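Long-range contact in hypothetical protein PH0832 (Pyrococcus horikoshii, PDB 2P9X), which is of unknown function but binds zinc ions and belongs to the Nitrosopumilus output domain 5 family: residues A[63-77]-A[83-97]. Numbering follows the deposited sequence.
Sequences RLLEMVIISKLKGRL and ANSLEELVSEIRKIY
Segment 63-76 of helix 59-76 and helix 86-97, in this all-helical domain, run nearly parallel, 23° apart, and Glu-66 of the first meets the N-terminal turn of the second. Its carboxylate OE2 accepts from Leu-86 N at 2.9 Å, a nearly straight bond (164°) arriving on the anti side, tilted out of the carboxylate plane. CG lies anti to the backbone N (chi1 -172°) and the extended chain carries the carboxylate across to this amide. Glu-66 OE1 takes Arg-63 NH1 at 2.6 Å in a salt bridge, and a water links this NH1 to Asn-84 O. Lys-50 of helix 46-57 forms a salt bridge with Glu-66 OE2, probably offsetting the like charge of Glu-87, whose OE1 lies 4.1 Å from that oxygen. A glutamine in place of Glu-66 would probably leave Arg-63 and Lys-50 without their shared countercharge.

Helix 86-97 begins with Ser-85 as N-cap, its OG accepting from Glu-88 N at 3.1 Å. Against this turn Ile-70 pushes CD1, 3.6 Å from Ser-85 N, while its CG2 rests on Ala-83 O. Leu-89 CD2 lies 4.0 Å from Ile-69 CG2, and its CD1 4.2 Å from Leu-73 CG, the side chains crossing obliquely. At the far end Leu-77 CD1 approaches Ile-93 CG1 (4.2 Å) roughly at right angles, and its CD2 reaches the edge of the Tyr-97 ring, one face of which carries Ile-96 CG2.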
loop_
_atom_site.group_PDB
_atom_site.type_symbol
_atom_site.label_atom_id
_atom_site.label_comp_id
_atom_site.label_asym_id
_atom_site.label_seq_id
_atom_site.Cartn_x
_atom_site.Cartn_y
_atom_site.Cartn_z
ATOM N N ARG A 63 3.946 -8.734 -5.002
ATOM C CA ARG A 63 4.122 -10.184 -4.969
ATOM C C ARG A 63 2.775 -10.894 -5.075
ATOM O O ARG A 63 2.646 -11.873 -5.808
ATOM C CB ARG A 63 4.839 -10.608 -3.683
ATOM C CG ARG A 63 6.359 -10.626 -3.816
ATOM C CD ARG A 63 6.794 -11.754 -4.745
ATOM N NE ARG A 63 6.522 -13.059 -4.149
ATOM C CZ ARG A 63 6.174 -14.143 -4.831
ATOM N NH1 ARG A 63 6.046 -14.095 -6.155
ATOM N NH2 ARG A 63 5.956 -15.280 -4.191
ATOM N N LEU A 64 1.781 -10.395 -4.341
ATOM C CA LEU A 64 0.443 -10.980 -4.369
ATOM C C LEU A 64 -0.116 -10.935 -5.792
ATOM O O LEU A 64 -0.683 -11.918 -6.267
ATOM C CB LEU A 64 -0.487 -10.239 -3.393
ATOM C CG LEU A 64 -0.247 -10.526 -1.901
ATOM C CD1 LEU A 64 -1.050 -9.567 -1.036
ATOM C CD2 LEU A 64 -0.652 -11.969 -1.592
ATOM N N LEU A 65 0.047 -9.802 -6.475
ATOM C CA LEU A 65 -0.441 -9.683 -7.847
ATOM C C LEU A 65 0.293 -10.680 -8.746
ATOM O O LEU A 65 -0.314 -11.330 -9.600
ATOM C CB LEU A 65 -0.230 -8.258 -8.376
ATOM C CG LEU A 65 -0.660 -8.049 -9.833
ATOM C CD1 LEU A 65 -2.155 -8.317 -9.985
ATOM C CD2 LEU A 65 -0.323 -6.626 -10.259
ATOM N N GLU A 66 1.599 -10.808 -8.543
ATOM C CA GLU A 66 2.398 -11.739 -9.334
ATOM C C GLU A 66 1.843 -13.154 -9.163
ATOM O O GLU A 66 1.620 -13.866 -10.140
ATOM C CB GLU A 66 3.861 -11.692 -8.884
ATOM C CG GLU A 66 4.816 -12.486 -9.763
ATOM C CD GLU A 66 6.267 -12.368 -9.316
ATOM O OE1 GLU A 66 6.533 -12.385 -8.093
ATOM O OE2 GLU A 66 7.151 -12.269 -10.190
ATOM N N MET A 67 1.608 -13.550 -7.915
ATOM C CA MET A 67 1.077 -14.881 -7.635
ATOM C C MET A 67 -0.271 -15.092 -8.311
ATOM O O MET A 67 -0.531 -16.155 -8.882
ATOM C CB MET A 67 0.947 -15.076 -6.126
ATOM C CG MET A 67 2.293 -15.254 -5.446
ATOM S SD MET A 67 2.217 -15.060 -3.660
ATOM C CE MET A 67 1.357 -16.564 -3.201
ATOM N N VAL A 68 -1.129 -14.080 -8.246
ATOM C CA VAL A 68 -2.441 -14.162 -8.863
ATOM C C VAL A 68 -2.328 -14.272 -10.386
ATOM O O VAL A 68 -3.025 -15.074 -11.003
ATOM C CB VAL A 68 -3.302 -12.942 -8.476
ATOM C CG1 VAL A 68 -4.552 -12.894 -9.328
ATOM C CG2 VAL A 68 -3.682 -13.032 -6.998
ATOM N N ILE A 69 -1.435 -13.493 -10.993
ATOM C CA ILE A 69 -1.268 -13.549 -12.442
ATOM C C ILE A 69 -0.799 -14.932 -12.888
ATOM O O ILE A 69 -1.321 -15.496 -13.851
ATOM C CB ILE A 69 -0.249 -12.492 -12.943
ATOM C CG1 ILE A 69 -0.828 -11.088 -12.760
ATOM C CG2 ILE A 69 0.093 -12.745 -14.415
ATOM C CD1 ILE A 69 0.177 -9.971 -13.010
ATOM N N ILE A 70 0.189 -15.479 -12.191
ATOM C CA ILE A 70 0.718 -16.795 -12.546
ATOM C C ILE A 70 -0.369 -17.856 -12.449
ATOM O O ILE A 70 -0.509 -18.702 -13.336
ATOM C CB ILE A 70 1.908 -17.173 -11.638
ATOM C CG1 ILE A 70 3.065 -16.197 -11.881
ATOM C CG2 ILE A 70 2.362 -18.604 -11.930
ATOM C CD1 ILE A 70 4.251 -16.389 -10.950
ATOM N N SER A 71 -1.151 -17.794 -11.377
ATOM C CA SER A 71 -2.234 -18.747 -11.158
ATOM C C SER A 71 -3.287 -18.668 -12.263
ATOM O O SER A 71 -3.772 -19.694 -12.745
ATOM C CB SER A 71 -2.892 -18.490 -9.800
ATOM O OG SER A 71 -2.022 -18.842 -8.740
ATOM N N LYS A 72 -3.641 -17.450 -12.662
ATOM C CA LYS A 72 -4.643 -17.262 -13.706
ATOM C C LYS A 72 -4.150 -17.710 -15.074
ATOM O O LYS A 72 -4.925 -18.223 -15.880
ATOM C CB LYS A 72 -5.068 -15.794 -13.784
ATOM C CG LYS A 72 -5.937 -15.327 -12.634
ATOM C CD LYS A 72 -7.198 -16.162 -12.507
ATOM C CE LYS A 72 -7.961 -15.794 -11.242
ATOM N NZ LYS A 72 -9.375 -16.254 -11.299
ATOM N N LEU A 73 -2.866 -17.505 -15.347
ATOM C CA LEU A 73 -2.332 -17.907 -16.640
ATOM C C LEU A 73 -2.261 -19.429 -16.759
ATOM O O LEU A 73 -2.431 -20.014 -17.821
ATOM C CB LEU A 73 -0.935 -17.304 -16.792
ATOM C CG LEU A 73 -0.490 -17.232 -18.253
ATOM C CD1 LEU A 73 -1.450 -16.413 -19.121
ATOM C CD2 LEU A 73 0.889 -16.596 -18.421
ATOM N N LYS A 74 -1.959 -20.069 -15.615
ATOM C CA LYS A 74 -1.949 -21.524 -15.595
ATOM C C LYS A 74 -3.341 -22.089 -15.889
ATOM O O LYS A 74 -3.511 -23.108 -16.546
ATOM C CB LYS A 74 -1.466 -21.977 -14.217
ATOM C CG LYS A 74 0.061 -21.944 -14.109
ATOM C CD LYS A 74 0.559 -22.244 -12.694
ATOM C CE LYS A 74 2.061 -21.980 -12.541
ATOM N NZ LYS A 74 2.510 -22.428 -11.223
ATOM N N GLY A 75 -4.361 -21.398 -15.344
ATOM C CA GLY A 75 -5.734 -21.806 -15.615
ATOM C C GLY A 75 -6.129 -21.522 -17.067
ATOM O O GLY A 75 -7.027 -22.137 -17.626
ATOM N N ARG A 76 -5.441 -20.562 -17.676
ATOM C CA ARG A 76 -5.714 -20.199 -19.064
ATOM C C ARG A 76 -5.007 -21.125 -20.068
ATOM O O ARG A 76 -5.530 -21.448 -21.125
ATOM C CB ARG A 76 -5.249 -18.758 -19.280
ATOM C CG ARG A 76 -6.071 -18.027 -20.340
ATOM C CD ARG A 76 -6.193 -18.843 -21.628
ATOM N NE ARG A 76 -6.446 -17.968 -22.776
ATOM C CZ ARG A 76 -6.334 -18.522 -23.999
ATOM N NH1 ARG A 76 -6.022 -19.800 -24.119
ATOM N NH2 ARG A 76 -6.545 -17.778 -25.091
ATOM N N LEU A 77 -3.760 -21.513 -19.723
ATOM C CA LEU A 77 -2.893 -22.206 -20.687
ATOM C C LEU A 77 -2.725 -23.681 -20.341
ATOM O O LEU A 77 -3.149 -24.597 -21.039
ATOM C CB LEU A 77 -1.509 -21.559 -20.608
ATOM C CG LEU A 77 -1.405 -20.302 -21.460
ATOM C CD1 LEU A 77 0.037 -19.814 -21.579
ATOM C CD2 LEU A 77 -1.904 -20.504 -22.890
ATOM N N ALA A 83 6.493 -21.672 -13.931
ATOM C CA ALA A 83 6.973 -20.351 -13.527
ATOM C C ALA A 83 6.584 -19.990 -12.088
ATOM O O ALA A 83 5.461 -20.188 -11.631
ATOM C CB ALA A 83 6.418 -19.314 -14.509
ATOM N N ASN A 84 7.601 -19.473 -11.358
ATOM C CA ASN A 84 7.369 -18.963 -10.003
ATOM C C ASN A 84 7.536 -17.438 -9.960
ATOM O O ASN A 84 7.427 -16.784 -8.929
ATOM C CB ASN A 84 8.408 -19.606 -9.083
ATOM C CG ASN A 84 8.298 -21.106 -9.164
ATOM O OD1 ASN A 84 7.268 -21.695 -8.864
ATOM N ND2 ASN A 84 9.442 -21.745 -9.469
ATOM N N SER A 85 7.822 -16.845 -11.116
ATOM C CA SER A 85 7.989 -15.400 -11.227
ATOM C C SER A 85 7.429 -14.954 -12.574
ATOM O O SER A 85 7.315 -15.757 -13.500
ATOM C CB SER A 85 9.467 -15.013 -11.151
ATOM O OG SER A 85 10.154 -15.408 -12.325
ATOM N N LEU A 86 7.088 -13.677 -12.687
ATOM C CA LEU A 86 6.548 -13.166 -13.938
ATOM C C LEU A 86 7.576 -13.310 -15.066
ATOM O O LEU A 86 7.208 -13.582 -16.209
ATOM C CB LEU A 86 6.131 -11.700 -13.776
ATOM C CG LEU A 86 5.384 -11.056 -14.944
ATOM C CD1 LEU A 86 4.051 -11.766 -15.170
ATOM C CD2 LEU A 86 5.148 -9.589 -14.635
ATOM N N GLU A 87 8.859 -13.132 -14.745
ATOM C CA GLU A 87 9.915 -13.257 -15.751
ATOM C C GLU A 87 9.940 -14.671 -16.310
ATOM O O GLU A 87 10.038 -14.866 -17.526
ATOM C CB GLU A 87 11.290 -12.923 -15.163
ATOM C CG GLU A 87 11.481 -11.459 -14.846
ATOM C CD GLU A 87 11.176 -11.131 -13.400
ATOM O OE1 GLU A 87 10.303 -11.794 -12.803
ATOM O OE2 GLU A 87 11.810 -10.200 -12.866
ATOM N N GLU A 88 9.859 -15.657 -15.422
ATOM C CA GLU A 88 9.852 -17.050 -15.853
ATOM C C GLU A 88 8.576 -17.343 -16.633
ATOM O O GLU A 88 8.583 -18.136 -17.577
ATOM C CB GLU A 88 9.930 -17.989 -14.650
ATOM C CG GLU A 88 11.265 -17.972 -13.938
ATOM C CD GLU A 88 11.289 -18.874 -12.717
ATOM O OE1 GLU A 88 10.259 -19.519 -12.419
ATOM O OE2 GLU A 88 12.345 -18.934 -12.054
ATOM N N LEU A 89 7.477 -16.699 -16.237
ATOM C CA LEU A 89 6.194 -16.905 -16.901
ATOM C C LEU A 89 6.245 -16.427 -18.350
ATOM O O LEU A 89 5.742 -17.100 -19.254
ATOM C CB LEU A 89 5.081 -16.163 -16.152
ATOM C CG LEU A 89 3.654 -16.382 -16.664
ATOM C CD1 LEU A 89 3.225 -17.824 -16.404
ATOM C CD2 LEU A 89 2.701 -15.406 -15.980
ATOM N N VAL A 90 6.846 -15.262 -18.569
ATOM C CA VAL A 90 6.962 -14.711 -19.912
ATOM C C VAL A 90 7.889 -15.595 -20.736
ATOM O O VAL A 90 7.638 -15.848 -21.915
ATOM C CB VAL A 90 7.509 -13.264 -19.872
ATOM C CG1 VAL A 90 7.834 -12.779 -21.278
ATOM C CG2 VAL A 90 6.468 -12.346 -19.227
ATOM N N SER A 91 8.960 -16.066 -20.107
ATOM C CA SER A 91 9.913 -16.932 -20.791
ATOM C C SER A 91 9.229 -18.217 -21.233
ATOM O O SER A 91 9.438 -18.687 -22.350
ATOM C CB SER A 91 11.092 -17.259 -19.874
ATOM O OG SER A 91 11.887 -16.108 -19.656
ATOM N N GLU A 92 8.409 -18.782 -20.352
ATOM C CA GLU A 92 7.696 -20.011 -20.663
ATOM C C GLU A 92 6.671 -19.797 -21.768
ATOM O O GLU A 92 6.520 -20.640 -22.656
ATOM C CB GLU A 92 7.021 -20.564 -19.404
ATOM C CG GLU A 92 7.895 -20.427 -18.160
ATOM C CD GLU A 92 7.959 -21.696 -17.333
ATOM O OE1 GLU A 92 7.569 -22.766 -17.848
ATOM O OE2 GLU A 92 8.419 -21.627 -16.171
ATOM N N ILE A 93 5.967 -18.671 -21.722
ATOM C CA ILE A 93 4.975 -18.370 -22.752
ATOM C C ILE A 93 5.659 -18.235 -24.113
ATOM O O ILE A 93 5.145 -18.712 -25.126
ATOM C CB ILE A 93 4.224 -17.062 -22.444
ATOM C CG1 ILE A 93 3.324 -17.253 -21.223
ATOM C CG2 ILE A 93 3.394 -16.643 -23.657
ATOM C CD1 ILE A 93 2.635 -15.968 -20.780
ATOM N N ARG A 94 6.814 -17.578 -24.138
ATOM C CA ARG A 94 7.548 -17.406 -25.384
ATOM C C ARG A 94 8.016 -18.759 -25.922
ATOM O O ARG A 94 8.076 -18.964 -27.132
ATOM C CB ARG A 94 8.738 -16.466 -25.176
ATOM C CG ARG A 94 8.327 -15.014 -24.935
ATOM C CD ARG A 94 9.518 -14.143 -24.571
ATOM N NE ARG A 94 10.511 -14.069 -25.639
ATOM C CZ ARG A 94 10.387 -13.323 -26.731
ATOM N NH1 ARG A 94 9.308 -12.572 -26.912
ATOM N NH2 ARG A 94 11.350 -13.323 -27.643
ATOM N N LYS A 95 8.335 -19.685 -25.022
ATOM C CA LYS A 95 8.774 -21.011 -25.445
ATOM C C LYS A 95 7.599 -21.804 -26.004
ATOM O O LYS A 95 7.744 -22.539 -26.985
ATOM C CB LYS A 95 9.402 -21.772 -24.272
ATOM C CG LYS A 95 10.692 -21.158 -23.759
ATOM C CD LYS A 95 11.340 -22.024 -22.691
ATOM C CE LYS A 95 12.625 -21.388 -22.176
ATOM N NZ LYS A 95 13.260 -22.207 -21.107
ATOM N N ILE A 96 6.433 -21.650 -25.385
ATOM C CA ILE A 96 5.236 -22.352 -25.831
ATOM C C ILE A 96 4.814 -21.928 -27.237
ATOM O O ILE A 96 4.445 -22.768 -28.058
ATOM C CB ILE A 96 4.054 -22.105 -24.861
ATOM C CG1 ILE A 96 4.330 -22.793 -23.522
ATOM C CG2 ILE A 96 2.757 -22.614 -25.469
ATOM C CD1 ILE A 96 3.250 -22.570 -22.482
ATOM N N TYR A 97 4.881 -20.629 -27.514
ATOM C CA TYR A 97 4.477 -20.104 -28.818
ATOM C C TYR A 97 5.623 -19.875 -29.795
ATOM O O TYR A 97 5.401 -19.443 -30.929
ATOM C CB TYR A 97 3.700 -18.801 -28.621
ATOM C CG TYR A 97 2.408 -19.001 -27.871
ATOM C CD1 TYR A 97 1.315 -19.608 -28.487
ATOM C CD2 TYR A 97 2.295 -18.646 -26.528
ATOM C CE1 TYR A 97 0.145 -19.865 -27.784
ATOM C CE2 TYR A 97 1.127 -18.898 -25.813
ATOM C CZ TYR A 97 0.058 -19.510 -26.447
ATOM O OH TYR A 97 -1.084 -19.794 -25.740
HETATM O O HOH W 1 5.214 -16.217 -7.701
#